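Local coordinates for protein probable ss-1,3-N-acetylglucosaminyltransferase (Staphylococcus aureus subsp. aureus N315, PDB 6H21) that is probably a family 2 glycosyltransferase that joins a GT-A fold domain to a TarS-type linker domain in a three-chain assembly, at residues 124-129 / 133-138; 159-162 / 167-170; 284-289 / 324-329. All coordinates share one frame; numbering follows the deposited sequence.

The three contacts follow one another along the chain without interleaving. Contacts 1 and 2 belong to the glycosyltransferase family 2 region, with centres about 13 Å apart, and they meet where Tyr-126 OH packs 3.2 Å from Ala-159 N. Contact 3 lies in the TarS linker region. Its centre is about 37 Å from that of contact 1, across the centre of the chain, and about 27 Å from that of contact 2, with nearest atoms of contacts 2 and 3 about 9 Å apart. The side chains of Ile-168 and Lys-285 lie about 14 Å and 13 Å from a bound uridine-diphosphate-N-acetylglucosamine, and that of Lys-326 about 14 Å from a manganese ion.

Contact 1: 124-129 / 133-138; sequences YNYGKE and DLIIGK
Ile-135 faces Gly-127 with its longer branch, pressing CG1 and CD1 against the bare backbone of the helix. Ile-135 CG1 comes to 3.5 Å from Gly-127 CA, and Ile-135 CD1 follows at 3.7 Å from the same Gly-127 CA, so two carbons of one branch bear on a single backbone atom. Gly-127 N is the next neighbour, 3.9 Å from Ile-135 CG1. The branch stands beside the isoleucine's own backbone N (chi1 -46°), and it then bends at chi2 93°, well away from a fully staggered value. That bend lays the end of the branch along the helix surface instead of driving it straight in. The shorter branch works at a different place: Ile-135 CG2 lies at the edge of the Tyr-126 ring, near its plane, with Tyr-126 CD2 4.4 Å away, a looser apolar touch than the one on glycine.

In the GT-A domain this is a helix laid against the sheet. Helix 119-129 is followed after a short connection by strand 134-142, and the glycine lets the two backbones draw close, with Gly-127 CA 6.0 Å from Ile-135 CA. Side chains alternate along the strand: Ile-135 points to this helix and also touches Met-177 on the neighbouring strand, whereas Leu-134 points away and packs on Phe-206 and Leu-207 of helix 198-207.

The Tyr-126 side chain also touches Ser-214 and Lys-216 of strand 213-216. On the helix, Tyr-124 points its CB away from strand 134-142; its side chain touches Met-177 and its OH is hydrogen-bonded to Glu-104. At the start of the second segment, Asp-133 OD2 takes hydrogen bonds from the backbone N atoms of Lys-211 and Asn-212.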
# COMPACT_ATOMS: atom_id res chain seq x y z
N TYR C 124 23.40 39.55 22.91
CA TYR C 124 22.99 40.94 22.73
C TYR C 124 23.96 41.67 21.79
O TYR C 124 23.53 42.37 20.89
CB TYR C 124 22.90 41.73 24.04
CG TYR C 124 22.60 43.20 23.81
CD1 TYR C 124 21.30 43.65 23.65
CD2 TYR C 124 23.62 44.13 23.69
CE1 TYR C 124 21.02 44.99 23.39
CE2 TYR C 124 23.36 45.47 23.44
CZ TYR C 124 22.06 45.90 23.29
OH TYR C 124 21.78 47.22 23.04
N ASN C 125 25.27 41.55 22.05
CA ASN C 125 26.30 42.26 21.23
C ASN C 125 26.17 41.82 19.76
O ASN C 125 26.20 42.66 18.86
CB ASN C 125 27.72 42.04 21.76
CG ASN C 125 28.03 42.81 23.03
OD1 ASN C 125 27.39 43.83 23.32
ND2 ASN C 125 28.99 42.34 23.79
N TYR C 126 26.03 40.52 19.52
CA TYR C 126 25.96 39.96 18.17
C TYR C 126 24.68 40.44 17.46
O TYR C 126 24.69 40.79 16.29
CB TYR C 126 26.07 38.44 18.23
CG TYR C 126 26.36 37.77 16.91
CD1 TYR C 126 27.54 38.00 16.23
CD2 TYR C 126 25.45 36.88 16.35
CE1 TYR C 126 27.81 37.38 15.02
CE2 TYR C 126 25.71 36.25 15.14
CZ TYR C 126 26.89 36.50 14.47
OH TYR C 126 27.13 35.89 13.28
N GLY C 127 23.57 40.46 18.21
CA GLY C 127 22.31 41.03 17.75
C GLY C 127 22.45 42.49 17.36
O GLY C 127 21.99 42.90 16.30
N LYS C 128 23.10 43.28 18.21
CA LYS C 128 23.23 44.72 17.99
C LYS C 128 24.05 44.97 16.72
O LYS C 128 23.65 45.74 15.84
CB LYS C 128 23.85 45.39 19.22
CG LYS C 128 23.62 46.89 19.33
CD LYS C 128 22.16 47.29 19.52
CE LYS C 128 21.98 48.72 20.01
N GLU C 129 25.17 44.25 16.62
CA GLU C 129 26.13 44.31 15.51
C GLU C 129 25.43 44.01 14.17
O GLU C 129 25.71 44.68 13.18
CB GLU C 129 27.27 43.34 15.82
CG GLU C 129 28.14 42.89 14.66
CD GLU C 129 29.15 41.82 15.05
OE1 GLU C 129 29.47 41.73 16.26
OE2 GLU C 129 29.61 41.06 14.16
N ASP C 133 16.68 40.73 14.76
CA ASP C 133 15.37 40.60 15.40
C ASP C 133 15.34 39.39 16.34
O ASP C 133 14.62 39.40 17.34
CB ASP C 133 14.26 40.50 14.35
CG ASP C 133 14.20 41.73 13.47
OD1 ASP C 133 14.20 42.84 14.02
OD2 ASP C 133 14.19 41.55 12.23
N LEU C 134 16.13 38.36 16.03
CA LEU C 134 16.19 37.12 16.78
C LEU C 134 17.64 36.64 16.85
O LEU C 134 18.30 36.58 15.82
CB LEU C 134 15.32 36.09 16.05
CG LEU C 134 15.25 34.69 16.66
CD1 LEU C 134 14.59 34.70 18.03
CD2 LEU C 134 14.50 33.73 15.74
N ILE C 135 18.14 36.33 18.05
CA ILE C 135 19.46 35.72 18.17
C ILE C 135 19.30 34.37 18.89
O ILE C 135 18.66 34.29 19.95
CB ILE C 135 20.48 36.65 18.86
CG1 ILE C 135 20.43 38.07 18.29
CG2 ILE C 135 21.88 36.05 18.78
CD1 ILE C 135 19.51 39.01 19.04
N ILE C 136 19.85 33.32 18.27
CA ILE C 136 19.77 31.98 18.76
C ILE C 136 21.16 31.57 19.22
O ILE C 136 22.08 31.54 18.42
CB ILE C 136 19.22 31.03 17.69
CG1 ILE C 136 17.96 31.61 17.07
CG2 ILE C 136 18.98 29.65 18.28
CD1 ILE C 136 17.52 30.91 15.82
N GLY C 137 21.27 31.27 20.52
CA GLY C 137 22.50 30.70 21.09
C GLY C 137 22.45 29.19 21.07
O GLY C 137 21.43 28.60 21.39
N LYS C 138 23.58 28.56 20.74
CA LYS C 138 23.72 27.12 20.78
C LYS C 138 23.28 26.57 22.13
O LYS C 138 23.65 27.10 23.17
CB LYS C 138 25.19 26.75 20.54
CG LYS C 138 25.51 25.27 20.56
CD LYS C 138 26.90 24.98 20.04
CE LYS C 138 27.30 23.55 20.30
NZ LYS C 138 28.69 23.29 19.85

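Contact 2: 159-162 / 167-170; sequences AKAD and SIFY
Asp-162 presents the flat group of its main-chain carbonyl to Ile-168, while its CB points away from 167-170 and its carboxylate serves the turn between the segments. Ile-168 CD1 stands above the carbonyl plane, offset to one side of the C=O bond, 4.0 Å from Asp-162 C and 3.8 Å from Asp-162 O. Ile-168 CG1 approaches the same oxygen, 3.7 Å from Asp-162 O, so two consecutive carbons lean on the carbonyl oxygen from one side of its plane. The Tyr-170 ring has Ser-167 O at its edge, in the ring plane.

Ile-168 reaches over because its chain is extended at chi2 (-172°), carrying CD1 straight out from the backbone. The tip also grazes Ala-161, whose CB is 4.3 Å from Ile-168 CD1. On other sides the isoleucine packs on Leu-207 of helix 198-207 and on Tyr-213 of strand 213-216, so the buried side chain is held among apolar neighbours.

Asp-162 OD2 holds the turn between the segments in an Asx-type arrangement, accepting from Asp-165 N and weakly from Ile-164 N, and Asp-162 N donates to Asn-166 OD1. Asp-162 O and Ser-167 N stay 4.2 Å apart, too far for a bond to close the turn there. Ser-167 has a left-handed backbone conformation, and its O accepts from Tyr-170 N at 3.2 Å, the i to i+3 bond of a short 3-10 turn over 168-170.

Tyr-170 then bonds through OH to Arg-280. Both segments belong to the long connection between the antiparallel strands 134-142 and 177-179 of the GT-A sheet, which packs on helix 198-207 and reaches helix 264-281 of the linker region through Tyr-170.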
# COMPACT_ATOMS: atom_id res chain seq x y z
N ALA C 159 25.28 35.53 10.68
CA ALA C 159 24.85 36.88 11.00
C ALA C 159 23.41 37.11 10.51
O ALA C 159 22.60 37.73 11.20
CB ALA C 159 25.81 37.88 10.40
N LYS C 160 23.13 36.63 9.29
CA LYS C 160 21.82 36.73 8.66
C LYS C 160 21.42 35.33 8.17
O LYS C 160 21.79 34.92 7.06
CB LYS C 160 21.83 37.73 7.50
CG LYS C 160 22.18 39.17 7.86
CD LYS C 160 21.02 40.00 8.41
N ALA C 161 20.66 34.61 9.00
CA ALA C 161 20.32 33.22 8.73
C ALA C 161 19.05 33.15 7.89
O ALA C 161 18.28 34.11 7.79
CB ALA C 161 20.17 32.47 10.03
N ASP C 162 18.86 31.98 7.28
CA ASP C 162 17.72 31.66 6.44
C ASP C 162 16.91 30.56 7.15
O ASP C 162 17.49 29.60 7.67
CB ASP C 162 18.22 31.25 5.05
CG ASP C 162 17.13 31.05 4.01
OD1 ASP C 162 16.56 32.08 3.57
OD2 ASP C 162 16.86 29.88 3.63
N SER C 167 17.81 25.64 8.90
CA SER C 167 17.04 24.61 9.57
C SER C 167 16.32 25.16 10.80
O SER C 167 16.25 24.48 11.82
CB SER C 167 17.94 23.45 9.97
OG SER C 167 18.46 22.79 8.82
N ILE C 168 15.75 26.37 10.70
CA ILE C 168 15.19 27.06 11.87
C ILE C 168 13.88 26.40 12.28
O ILE C 168 13.55 26.41 13.47
CB ILE C 168 15.06 28.59 11.63
CG1 ILE C 168 16.39 29.19 11.20
CG2 ILE C 168 14.50 29.31 12.85
CD1 ILE C 168 16.39 30.70 11.13
N PHE C 169 13.16 25.76 11.34
CA PHE C 169 11.91 25.06 11.69
C PHE C 169 12.15 23.84 12.59
O PHE C 169 11.20 23.28 13.10
CB PHE C 169 11.15 24.61 10.45
CG PHE C 169 10.33 25.68 9.79
CD1 PHE C 169 9.99 26.85 10.44
CD2 PHE C 169 9.89 25.50 8.49
CE1 PHE C 169 9.25 27.84 9.79
CE2 PHE C 169 9.13 26.48 7.85
CZ PHE C 169 8.79 27.63 8.51
N TYR C 170 13.41 23.47 12.81
CA TYR C 170 13.75 22.36 13.70
C TYR C 170 14.25 22.88 15.06
O TYR C 170 14.76 22.11 15.84
CB TYR C 170 14.76 21.45 13.00
CG TYR C 170 14.16 20.78 11.79
CD1 TYR C 170 14.06 21.46 10.58
CD2 TYR C 170 13.61 19.51 11.86
CE1 TYR C 170 13.46 20.89 9.47
CE2 TYR C 170 13.02 18.92 10.76
CZ TYR C 170 12.94 19.61 9.57
OH TYR C 170 12.36 19.03 8.48

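Contact 3: 284-289 / 324-329; sequences KKNFAN and NLKLEA
Lys-326 is stretched out along its whole length, with CG anti to the backbone N (chi1 -176°) and the chain fully extended beyond it. This extension takes the ammonium group from the helix to Lys-285, where Lys-326 NZ donates a hydrogen bond of 2.9 Å to Lys-285 O. The bond is bent: the C=O...N angle is 142°, and the nitrogen stands 38° out of the carbonyl plane. Lys-326 CE comes along behind, 3.7 Å from Lys-285 O.

Asn-286 crosses the lysine at about a right angle. Its CG lies beside its own backbone N, and Asn-286 OD1 ends 3.8 Å from Lys-326 NZ. A water lies between them, at a doubtfully short 2.5 Å from Asn-286 OD1 and in a weak bond from Lys-326 NZ.

The receiving carbonyl belongs to a type I beta turn, Lys-284 to Phe-287, closed by Phe-287 N to Lys-284 O at 3.0 Å. The turn follows helix 264-281 in the TarS linker region, so the lysine ties this helix connection to helix 324-332. Its ammonium also forms a salt bridge with Asp-342 of helix 335-344, which brings a third element to the same nitrogen. The side chain of Lys-285 leads away from helix 324-332, and its NZ bonds back to Arg-280 O.

Past the turn, Ala-288 CB sits over the centre of one face of the Phe-287 ring, which also meets Trp-300. Both segments reach the subunit interfaces: Asn-324 ND2 bonds Asn-289 OD1 of the second subunit, and Asn-289 OD1 accepts from Asn-324 ND2 of the third subunit.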
# COMPACT_ATOMS: atom_id res chain seq x y z
N LYS C 284 2.79 12.17 18.19
CA LYS C 284 2.20 10.89 17.82
C LYS C 284 2.39 10.61 16.32
O LYS C 284 1.49 10.12 15.66
CB LYS C 284 0.71 10.89 18.19
CG LYS C 284 0.44 11.18 19.65
CD LYS C 284 -0.98 10.88 20.07
CE LYS C 284 -1.16 10.99 21.56
NZ LYS C 284 -2.47 11.62 21.90
N LYS C 285 3.58 10.91 15.80
CA LYS C 285 3.81 10.87 14.36
C LYS C 285 3.57 9.45 13.82
O LYS C 285 3.14 9.30 12.69
CB LYS C 285 5.22 11.37 14.05
CG LYS C 285 6.32 10.44 14.51
CD LYS C 285 7.67 10.83 13.96
CE LYS C 285 8.81 10.04 14.57
NZ LYS C 285 9.96 10.92 14.86
N ASN C 286 3.80 8.43 14.66
CA ASN C 286 3.65 7.03 14.28
C ASN C 286 2.41 6.42 14.94
O ASN C 286 2.41 5.26 15.31
CB ASN C 286 4.91 6.23 14.63
CG ASN C 286 6.09 6.60 13.76
OD1 ASN C 286 5.93 6.83 12.57
ND2 ASN C 286 7.28 6.63 14.34
N PHE C 287 1.34 7.22 15.06
CA PHE C 287 0.14 6.77 15.73
C PHE C 287 -0.52 5.58 15.00
O PHE C 287 -1.14 4.74 15.63
CB PHE C 287 -0.87 7.91 15.85
CG PHE C 287 -1.61 8.23 14.57
CD1 PHE C 287 -1.05 9.06 13.61
CD2 PHE C 287 -2.85 7.67 14.32
CE1 PHE C 287 -1.72 9.34 12.43
CE2 PHE C 287 -3.52 7.94 13.13
CZ PHE C 287 -2.95 8.77 12.19
N ALA C 288 -0.41 5.54 13.67
CA ALA C 288 -1.29 4.66 12.83
C ALA C 288 -1.09 3.18 13.16
O ALA C 288 -2.07 2.45 13.24
CB ALA C 288 -1.12 4.95 11.35
N ASN C 289 0.16 2.74 13.40
CA ASN C 289 0.45 1.35 13.72
C ASN C 289 0.69 1.15 15.23
O ASN C 289 1.23 0.13 15.63
CB ASN C 289 1.65 0.85 12.92
CG ASN C 289 1.38 0.74 11.44
OD1 ASN C 289 0.64 -0.14 11.00
ND2 ASN C 289 1.99 1.60 10.66
N ASN C 324 5.60 11.48 0.45
CA ASN C 324 4.52 11.80 -0.51
C ASN C 324 3.24 11.00 -0.17
O ASN C 324 2.17 11.56 -0.17
CB ASN C 324 4.91 11.61 -1.99
CG ASN C 324 5.02 10.17 -2.50
OD1 ASN C 324 5.60 9.28 -1.87
ND2 ASN C 324 4.55 9.93 -3.72
N LEU C 325 3.38 9.69 0.04
CA LEU C 325 2.25 8.78 0.29
C LEU C 325 1.61 9.08 1.65
O LEU C 325 0.38 9.16 1.75
CB LEU C 325 2.76 7.33 0.26
CG LEU C 325 1.74 6.26 0.63
CD1 LEU C 325 0.52 6.33 -0.27
CD2 LEU C 325 2.36 4.88 0.58
N LYS C 326 2.43 9.25 2.68
CA LYS C 326 1.91 9.50 4.05
C LYS C 326 1.06 10.77 4.06
O LYS C 326 -0.07 10.78 4.54
CB LYS C 326 3.04 9.52 5.09
CG LYS C 326 2.56 9.66 6.52
CD LYS C 326 3.61 9.38 7.55
CE LYS C 326 3.05 9.42 8.96
NZ LYS C 326 4.00 8.87 9.95
N LEU C 327 1.57 11.82 3.40
CA LEU C 327 0.90 13.09 3.34
C LEU C 327 -0.41 12.95 2.57
O LEU C 327 -1.42 13.48 3.01
CB LEU C 327 1.82 14.14 2.71
CG LEU C 327 1.19 15.52 2.51
CD1 LEU C 327 0.71 16.07 3.83
CD2 LEU C 327 2.19 16.48 1.88
N GLU C 328 -0.41 12.26 1.43
CA GLU C 328 -1.65 12.08 0.68
C GLU C 328 -2.66 11.26 1.51
O GLU C 328 -3.82 11.53 1.47
CB GLU C 328 -1.39 11.46 -0.69
CG GLU C 328 -2.61 11.56 -1.61
CD GLU C 328 -3.16 12.96 -1.77
OE1 GLU C 328 -2.36 13.86 -2.09
OE2 GLU C 328 -4.38 13.18 -1.56
N ALA C 329 -2.19 10.25 2.24
CA ALA C 329 -3.06 9.42 3.03
C ALA C 329 -3.73 10.26 4.13
O ALA C 329 -4.91 10.07 4.39
CB ALA C 329 -2.30 8.25 3.59
O HOH W 1 6.74 6.89 10.19